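Putative major capsid protein (Cafeteriavirus-dependent mavirus, PDB 6G44) probably forms the main building block of the icosahedral virophage shell, its double jelly-roll chains associating in threes as capsomers. Local coordinates at residues 117-122 and 208-213; 110-115 and 228-233. One frame throughout, in Å; residues are numbered along the deposited sequence.

Interaction 1: residues 117-122 and 208-213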
ATOM      1  N   LYS C 117      -2.824 -13.659  39.055  1.00 14.44           N
ATOM      2  CA  LYS C 117      -4.058 -13.334  38.342  1.00 14.71           C
ATOM      3  C   LYS C 117      -4.091 -14.108  37.050  1.00 14.07           C
ATOM      4  O   LYS C 117      -3.128 -14.040  36.281  1.00 14.00           O
ATOM      5  CB  LYS C 117      -4.123 -11.840  38.039  1.00 14.94           C
ATOM      6  CG  LYS C 117      -5.211 -11.425  37.043  1.00 17.35           C
ATOM      7  CD  LYS C 117      -6.596 -11.674  37.602  1.00 19.58           C
ATOM      8  CE  LYS C 117      -7.633 -11.100  36.651  1.00 22.82           C
ATOM      9  NZ  LYS C 117      -9.031 -11.432  37.039  1.00 25.20           N
ATOM     10  N   THR C 118      -5.161 -14.878  36.823  1.00 13.73           N
ATOM     11  CA  THR C 118      -5.273 -15.633  35.582  1.00 14.02           C
ATOM     12  C   THR C 118      -6.204 -14.934  34.594  1.00 13.56           C
ATOM     13  O   THR C 118      -7.211 -14.290  34.957  1.00 15.53           O
ATOM     14  CB  THR C 118      -5.752 -17.068  35.814  1.00 15.25           C
ATOM     15  OG1 THR C 118      -7.061 -17.033  36.383  1.00 17.92           O
ATOM     16  CG2 THR C 118      -4.800 -17.831  36.744  1.00 15.49           C
ATOM     17  N   PHE C 119      -5.808 -15.057  33.333  1.00 12.57           N
ATOM     18  CA  PHE C 119      -6.564 -14.525  32.192  1.00 12.88           C
ATOM     19  C   PHE C 119      -6.831 -15.700  31.261  1.00 12.18           C
ATOM     20  O   PHE C 119      -5.894 -16.315  30.783  1.00 11.77           O
ATOM     21  CB  PHE C 119      -5.732 -13.485  31.439  1.00 13.40           C
ATOM     22  CG  PHE C 119      -5.214 -12.340  32.279  1.00 13.69           C
ATOM     23  CD1 PHE C 119      -3.993 -12.429  32.930  1.00 14.73           C
ATOM     24  CD2 PHE C 119      -5.904 -11.128  32.326  1.00 15.99           C
ATOM     25  CE1 PHE C 119      -3.502 -11.362  33.672  1.00 14.36           C
ATOM     26  CE2 PHE C 119      -5.414 -10.047  33.063  1.00 16.41           C
ATOM     27  CZ  PHE C 119      -4.218 -10.183  33.755  1.00 15.23           C
ATOM     28  N   THR C 120      -8.100 -16.031  31.048  1.00 12.45           N
ATOM     29  CA  THR C 120      -8.474 -17.122  30.156  1.00 13.31           C
ATOM     30  C   THR C 120      -9.026 -16.543  28.861  1.00 12.95           C
ATOM     31  O   THR C 120      -9.923 -15.731  28.893  1.00 14.24           O
ATOM     32  CB  THR C 120      -9.529 -18.037  30.829  1.00 14.09           C
ATOM     33  OG1 THR C 120      -8.948 -18.588  32.029  1.00 15.85           O
ATOM     34  CG2 THR C 120      -9.936 -19.180  29.930  1.00 15.36           C
ATOM     35  N   SER C 121      -8.468 -16.973  27.746  1.00 12.68           N
ATOM     36  CA  SER C 121      -8.928 -16.505  26.438  1.00 12.65           C
ATOM     37  C   SER C 121      -8.857 -17.607  25.414  1.00 12.70           C
ATOM     38  O   SER C 121      -8.408 -18.717  25.691  1.00 12.64           O
ATOM     39  CB  SER C 121      -8.145 -15.266  26.050  1.00 14.12           C
ATOM     40  OG  SER C 121      -6.860 -15.588  25.723  1.00 15.58           O
ATOM     41  N   TYR C 122      -9.312 -17.295  24.195  1.00 12.02           N
ATOM     42  CA  TYR C 122      -9.552 -18.309  23.176  1.00 12.25           C
ATOM     43  C   TYR C 122      -8.898 -17.865  21.866  1.00 11.49           C
ATOM     44  O   TYR C 122      -9.580 -17.269  21.000  1.00 11.58           O
ATOM     45  CB  TYR C 122     -11.066 -18.496  23.044  1.00 12.88           C
ATOM     46  CG  TYR C 122     -11.670 -18.855  24.372  1.00 14.83           C
ATOM     47  CD1 TYR C 122     -11.610 -20.148  24.839  1.00 16.00           C
ATOM     48  CD2 TYR C 122     -12.237 -17.875  25.180  1.00 16.66           C
ATOM     49  CE1 TYR C 122     -12.122 -20.481  26.100  1.00 17.43           C
ATOM     50  CE2 TYR C 122     -12.739 -18.190  26.436  1.00 17.33           C
ATOM     51  CZ  TYR C 122     -12.685 -19.497  26.871  1.00 18.38           C
ATOM     52  OH  TYR C 122     -13.208 -19.783  28.130  1.00 21.80           O
ATOM     53  N   ALA C 208      -3.683 -13.580  23.063  1.00 11.65           N
ATOM     54  CA  ALA C 208      -4.311 -14.082  24.311  1.00 12.39           C
ATOM     55  C   ALA C 208      -4.239 -13.011  25.358  1.00 12.53           C
ATOM     56  O   ALA C 208      -3.154 -12.511  25.622  1.00 13.94           O
ATOM     57  CB  ALA C 208      -3.613 -15.344  24.787  1.00 12.43           C
ATOM     58  N   ASN C 209      -5.359 -12.669  25.985  1.00 12.32           N
ATOM     59  CA  ASN C 209      -5.320 -11.626  27.029  1.00 12.73           C
ATOM     60  C   ASN C 209      -4.260 -11.968  28.114  1.00 12.69           C
ATOM     61  O   ASN C 209      -4.178 -13.138  28.513  1.00 13.06           O
ATOM     62  CB  ASN C 209      -6.685 -11.473  27.686  1.00 13.97           C
ATOM     63  CG  ASN C 209      -7.767 -10.969  26.727  1.00 15.05           C
ATOM     64  OD1 ASN C 209      -7.961 -11.538  25.644  1.00 17.40           O
ATOM     65  ND2 ASN C 209      -8.479  -9.926  27.128  1.00 14.04           N
ATOM     66  N   PRO C 210      -3.434 -11.017  28.562  1.00 11.91           N
ATOM     67  CA  PRO C 210      -3.447  -9.578  28.265  1.00 11.91           C
ATOM     68  C   PRO C 210      -2.399  -9.130  27.236  1.00 11.39           C
ATOM     69  O   PRO C 210      -1.995  -7.951  27.256  1.00 12.38           O
ATOM     70  CB  PRO C 210      -3.108  -8.986  29.629  1.00 12.15           C
ATOM     71  CG  PRO C 210      -2.073  -9.954  30.135  1.00 12.07           C
ATOM     72  CD  PRO C 210      -2.495 -11.314  29.663  1.00 11.97           C
ATOM     73  N   THR C 211      -1.980 -10.003  26.326  1.00 11.48           N
ATOM     74  CA  THR C 211      -0.905  -9.629  25.400  1.00 11.23           C
ATOM     75  C   THR C 211      -1.334  -8.466  24.531  1.00 11.78           C
ATOM     76  O   THR C 211      -2.500  -8.267  24.212  1.00 12.11           O
ATOM     77  CB  THR C 211      -0.404 -10.771  24.494  1.00 11.65           C
ATOM     78  OG1 THR C 211      -1.401 -11.102  23.526  1.00 12.37           O
ATOM     79  CG2 THR C 211       0.035 -12.005  25.295  1.00 12.44           C
ATOM     80  N   GLN C 212      -0.337  -7.699  24.139  1.00 11.82           N
ATOM     81  CA  GLN C 212      -0.537  -6.449  23.387  1.00 12.08           C
ATOM     82  C   GLN C 212      -0.403  -6.688  21.879  1.00 13.21           C
ATOM     83  O   GLN C 212       0.366  -6.018  21.169  1.00 12.49           O
ATOM     84  CB  GLN C 212       0.406  -5.405  23.930  1.00 12.69           C
ATOM     85  CG  GLN C 212       0.161  -5.102  25.402  1.00 13.22           C
ATOM     86  CD  GLN C 212      -1.178  -4.464  25.623  1.00 13.43           C
ATOM     87  OE1 GLN C 212      -1.352  -3.279  25.280  1.00 14.75           O
ATOM     88  NE2 GLN C 212      -2.147  -5.211  26.182  1.00 12.75           N
ATOM     89  N   TYR C 213      -1.200  -7.634  21.388  1.00 13.40           N
ATOM     90  CA  TYR C 213      -1.119  -8.123  19.999  1.00 14.16           C
ATOM     91  C   TYR C 213      -1.631  -7.110  18.986  1.00 15.52           C
ATOM     92  O   TYR C 213      -1.481  -7.323  17.766  1.00 17.31           O
ATOM     93  CB  TYR C 213      -1.860  -9.481  19.836  1.00 13.59           C
ATOM     94  CG  TYR C 213      -3.318  -9.402  20.186  1.00 14.01           C
ATOM     95  CD1 TYR C 213      -4.256  -9.005  19.235  1.00 14.17           C
ATOM     96  CD2 TYR C 213      -3.779  -9.727  21.461  1.00 13.23           C
ATOM     97  CE1 TYR C 213      -5.590  -8.880  19.560  1.00 14.47           C
ATOM     98  CE2 TYR C 213      -5.115  -9.623  21.790  1.00 13.59           C
ATOM     99  CZ  TYR C 213      -6.018  -9.186  20.831  1.00 14.35           C
ATOM    100  OH  TYR C 213      -7.358  -9.063  21.120  1.00 16.34           O
TER
HETATM  101  O   HOH W   1      -5.388 -15.523  28.022  1.00 13.85           O
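Pro210 rests on the ring of Phe119, and this is the tight half of the contact between strand 117-121 and the loop 208-213. Pro210 CD stands 4.0 Å from the centroid of the Phe119 ring, over one face but displaced toward the rim on the CD1 side, a CH-pi contact in which the two side chains cross at roughly a right angle. With CG anti to the carbonyl carbon (chi1 -55°), the Phe119 ring is set beside Pro210. The cis Asn209-Pro210 peptide lies where the loop meets this side chain, and Phe119 CB is 3.3 Å from Asn209 O. The loop joins strands 195-205 and 222-235 of the double jelly-roll capsid protein, and here it lies between strand 117-121 and strand 286-305, touching Thr290 of the latter with Asn209 and Pro210. Asn209 ND2 is bonded to Pro291 O, while Thr480 touches both Phe119 and Pro210. Toward Ser121 the fit is looser and wetter. A water 2.7 Å from Ser121 OG is also within hydrogen-bonding distance of Phe119 O and Asn209 O, bridging strand and loop where their backbones do not pair. The one direct hydrogen bond is weak, from Asn209 N to Ser121 OG at 3.3 Å with an N-H...O angle of 130°. Thr120 points away from the loop, and both it and Thr118 are exposed, packing on Val111 of strand 110-114.

Interaction 2: residues 110-115 and 228-233; sequences AVINMN and FKVILD
Phe228, facing Met114 in a non-hydrogen-bonded pair, begins the antiparallel pairing of strand 228-233 with strand 110-114. The two side chains run side by side in the same direction, and Met114 CE comes within 4.2 Å of Phe228 CE1. With CG opposite its backbone N (chi1 -177°), the Phe228 ring leans toward the partner strand, so that Ile112 CG2 and Asn113 O both lie at its edge. Lys229 follows in a hydrogen-bonded pair with Asn113. Lys229 N donates to Asn113 O at 3.0 Å, and Asn113 N returns a bond of 2.8 Å to Lys229 O. Lys229 CB and Asn113 CB are 3.9 Å apart on the face they share with Val111 and Ile231; the Asn113 amide turns back to its own hairpin, where OD1 accepts from Gly116 N. Val230 returns to the buried face beside Ile112, its CG2 4.2 Å from Ile112 CG1. At Ile231 the paired bonds recur with Val111: Ile231 N reaches Val111 O at 2.8 Å, while the reverse bond, Val111 N to Ile231 O, measures 2.9 Å. The branched side chains of this pair meet on the partly exposed face. Leu232 closes the buried row, CD2 lying 4.0 Å from Ala110 CB. Within this antiparallel sheet of the double jelly-roll, strand 222-235 is thus held between two neighbours: 110-114, itself flanked by 117-121 on its far side, and 58-66, whose Phe61 and Gln63 bond to the backbone of Val230 and Phe228.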
ATOM      1  N   ALA C 110      -6.189 -20.556  26.012  1.00 10.80           N
ATOM      2  CA  ALA C 110      -4.952 -20.201  26.680  1.00 11.80           C
ATOM      3  C   ALA C 110      -5.278 -19.592  28.029  1.00 11.47           C
ATOM      4  O   ALA C 110      -6.288 -18.882  28.196  1.00 12.39           O
ATOM      5  CB  ALA C 110      -4.169 -19.223  25.815  1.00 11.59           C
ATOM      6  N   VAL C 111      -4.419 -19.891  29.005  1.00 12.12           N
ATOM      7  CA  VAL C 111      -4.483 -19.262  30.305  1.00 12.49           C
ATOM      8  C   VAL C 111      -3.134 -18.626  30.594  1.00 12.46           C
ATOM      9  O   VAL C 111      -2.102 -19.289  30.540  1.00 13.20           O
ATOM     10  CB  VAL C 111      -4.848 -20.252  31.433  1.00 13.30           C
ATOM     11  CG1 VAL C 111      -4.895 -19.529  32.763  1.00 14.86           C
ATOM     12  CG2 VAL C 111      -6.183 -20.915  31.127  1.00 13.47           C
ATOM     13  N   ILE C 112      -3.147 -17.326  30.863  1.00 11.76           N
ATOM     14  CA  ILE C 112      -1.948 -16.616  31.278  1.00 12.00           C
ATOM     15  C   ILE C 112      -2.094 -16.229  32.749  1.00 11.70           C
ATOM     16  O   ILE C 112      -3.137 -15.739  33.158  1.00 12.64           O
ATOM     17  CB  ILE C 112      -1.669 -15.392  30.372  1.00 12.49           C
ATOM     18  CG1 ILE C 112      -1.405 -15.881  28.941  1.00 12.75           C
ATOM     19  CG2 ILE C 112      -0.477 -14.587  30.921  1.00 12.54           C
ATOM     20  CD1 ILE C 112      -1.139 -14.778  27.916  1.00 12.85           C
ATOM     21  N   ASN C 113      -1.052 -16.519  33.527  1.00 11.92           N
ATOM     22  CA  ASN C 113      -0.965 -16.145  34.938  1.00 12.50           C
ATOM     23  C   ASN C 113       0.121 -15.094  35.092  1.00 11.20           C
ATOM     24  O   ASN C 113       1.293 -15.345  34.768  1.00 11.48           O
ATOM     25  CB  ASN C 113      -0.657 -17.397  35.761  1.00 13.01           C
ATOM     26  CG  ASN C 113      -0.613 -17.138  37.258  1.00 13.10           C
ATOM     27  OD1 ASN C 113      -0.174 -16.094  37.715  1.00 13.91           O
ATOM     28  ND2 ASN C 113      -1.028 -18.139  38.031  1.00 15.89           N
ATOM     29  N   MET C 114      -0.270 -13.918  35.535  1.00 11.90           N
ATOM     30  CA  MET C 114       0.666 -12.879  35.962  1.00 11.76           C
ATOM     31  C   MET C 114       0.460 -12.618  37.457  1.00 11.66           C
ATOM     32  O   MET C 114      -0.586 -12.125  37.869  1.00 12.54           O
ATOM     33  CB  MET C 114       0.472 -11.610  35.135  1.00 12.40           C
ATOM     34  CG  MET C 114       0.841 -11.816  33.676  1.00 13.05           C
ATOM     35  SD  MET C 114       0.742 -10.226  32.800  1.00 13.20           S
ATOM     36  CE  MET C 114       1.348 -10.728  31.175  1.00 13.95           C
ATOM     37  N   ASN C 115       1.498 -12.908  38.236  1.00 12.84           N
ATOM     38  CA  ASN C 115       1.471 -12.662  39.707  1.00 12.90           C
ATOM     39  C   ASN C 115       0.218 -13.185  40.417  1.00 13.45           C
ATOM     40  O   ASN C 115      -0.342 -12.532  41.316  1.00 13.61           O
ATOM     41  CB  ASN C 115       1.756 -11.187  40.000  1.00 13.44           C
ATOM     42  CG  ASN C 115       3.162 -10.782  39.589  1.00 13.03           C
ATOM     43  OD1 ASN C 115       4.013 -11.645  39.337  1.00 14.15           O
ATOM     44  ND2 ASN C 115       3.384  -9.477  39.417  1.00 13.66           N
ATOM     45  N   PHE C 228       4.827 -15.997  36.283  1.00 13.00           N
ATOM     46  CA  PHE C 228       4.490 -15.831  34.854  1.00 12.80           C
ATOM     47  C   PHE C 228       4.321 -17.209  34.249  1.00 12.32           C
ATOM     48  O   PHE C 228       5.277 -17.939  34.066  1.00 13.19           O
ATOM     49  CB  PHE C 228       5.571 -15.017  34.150  1.00 13.37           C
ATOM     50  CG  PHE C 228       5.288 -14.712  32.680  1.00 13.08           C
ATOM     51  CD1 PHE C 228       3.986 -14.417  32.230  1.00 13.62           C
ATOM     52  CD2 PHE C 228       6.329 -14.678  31.776  1.00 14.31           C
ATOM     53  CE1 PHE C 228       3.752 -14.135  30.884  1.00 13.90           C
ATOM     54  CE2 PHE C 228       6.091 -14.386  30.424  1.00 14.45           C
ATOM     55  CZ  PHE C 228       4.804 -14.108  30.000  1.00 14.10           C
ATOM     56  N   LYS C 229       3.074 -17.582  34.003  1.00 12.93           N
ATOM     57  CA  LYS C 229       2.790 -18.871  33.373  1.00 13.15           C
ATOM     58  C   LYS C 229       1.944 -18.644  32.137  1.00 12.99           C
ATOM     59  O   LYS C 229       1.052 -17.803  32.155  1.00 13.90           O
ATOM     60  CB  LYS C 229       2.055 -19.847  34.309  1.00 15.12           C
ATOM     61  CG  LYS C 229       2.729 -20.012  35.654  1.00 16.56           C
ATOM     62  CD  LYS C 229       1.938 -20.972  36.552  1.00 18.64           C
ATOM     63  CE  LYS C 229       2.336 -20.801  37.996  1.00 21.35           C
ATOM     64  NZ  LYS C 229       1.652 -21.812  38.838  1.00 23.67           N
ATOM     65  N   VAL C 230       2.235 -19.415  31.100  1.00 12.96           N
ATOM     66  CA  VAL C 230       1.449 -19.376  29.855  1.00 13.35           C
ATOM     67  C   VAL C 230       1.103 -20.832  29.589  1.00 12.82           C
ATOM     68  O   VAL C 230       1.987 -21.638  29.292  1.00 13.21           O
ATOM     69  CB  VAL C 230       2.218 -18.732  28.699  1.00 12.91           C
ATOM     70  CG1 VAL C 230       1.453 -18.845  27.383  1.00 12.92           C
ATOM     71  CG2 VAL C 230       2.510 -17.263  29.027  1.00 13.17           C
ATOM     72  N   ILE C 231      -0.189 -21.131  29.685  1.00 13.02           N
ATOM     73  CA  ILE C 231      -0.689 -22.510  29.577  1.00 13.67           C
ATOM     74  C   ILE C 231      -1.546 -22.614  28.320  1.00 12.62           C
ATOM     75  O   ILE C 231      -2.564 -21.905  28.206  1.00 13.93           O
ATOM     76  CB  ILE C 231      -1.499 -22.890  30.819  1.00 15.12           C
ATOM     77  CG1 ILE C 231      -0.661 -22.712  32.091  1.00 16.33           C
ATOM     78  CG2 ILE C 231      -1.989 -24.342  30.736  1.00 15.69           C
ATOM     79  CD1 ILE C 231      -1.498 -22.428  33.325  1.00 19.53           C
ATOM     80  N   LEU C 232      -1.131 -23.487  27.408  1.00 12.51           N
ATOM     81  CA  LEU C 232      -1.793 -23.601  26.079  1.00 12.22           C
ATOM     82  C   LEU C 232      -2.452 -24.964  25.924  1.00 12.51           C
ATOM     83  O   LEU C 232      -1.857 -25.998  26.243  1.00 12.95           O
ATOM     84  CB  LEU C 232      -0.773 -23.451  24.968  1.00 12.90           C
ATOM     85  CG  LEU C 232       0.141 -22.230  25.040  1.00 13.06           C
ATOM     86  CD1 LEU C 232       1.177 -22.287  23.925  1.00 14.13           C
ATOM     87  CD2 LEU C 232      -0.668 -20.955  24.977  1.00 13.62           C
ATOM     88  N   ASP C 233      -3.675 -24.958  25.384  1.00 12.40           N
ATOM     89  CA  ASP C 233      -4.278 -26.194  24.854  1.00 12.61           C
ATOM     90  C   ASP C 233      -3.674 -26.364  23.460  1.00 12.82           C
ATOM     91  O   ASP C 233      -4.160 -25.739  22.498  1.00 13.02           O
ATOM     92  CB  ASP C 233      -5.797 -26.072  24.820  1.00 12.66           C
ATOM     93  CG  ASP C 233      -6.499 -27.218  24.102  1.00 13.89           C
ATOM     94  OD1 ASP C 233      -5.899 -28.254  23.833  1.00 15.49           O
ATOM     95  OD2 ASP C 233      -7.710 -27.008  23.836  1.00 16.29           O
TER

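How the interactions relate
Strand 110-114 connects the two contacts: it pairs with 228-233 in interaction 2 and, through the short hairpin that follows, with the 117-121 strand of interaction 1, Phe119 N lying 2.8 Å from Ile112 O. Interaction 2 is the regular, backbone-driven one, four nearly straight bonds within a sheet having one buried and one partly exposed face. The residues that touch in interaction 1 are all buried, but the contact is irregular, joining a strand to a loop by a ring contact, a weak bond and a water. They merge on the sheet's inner face, where Pro210 CG packs 3.7 Å from Met114 CE and Asn209 O meets Ile112 CD1, so the loop covers both strands of the hairpin.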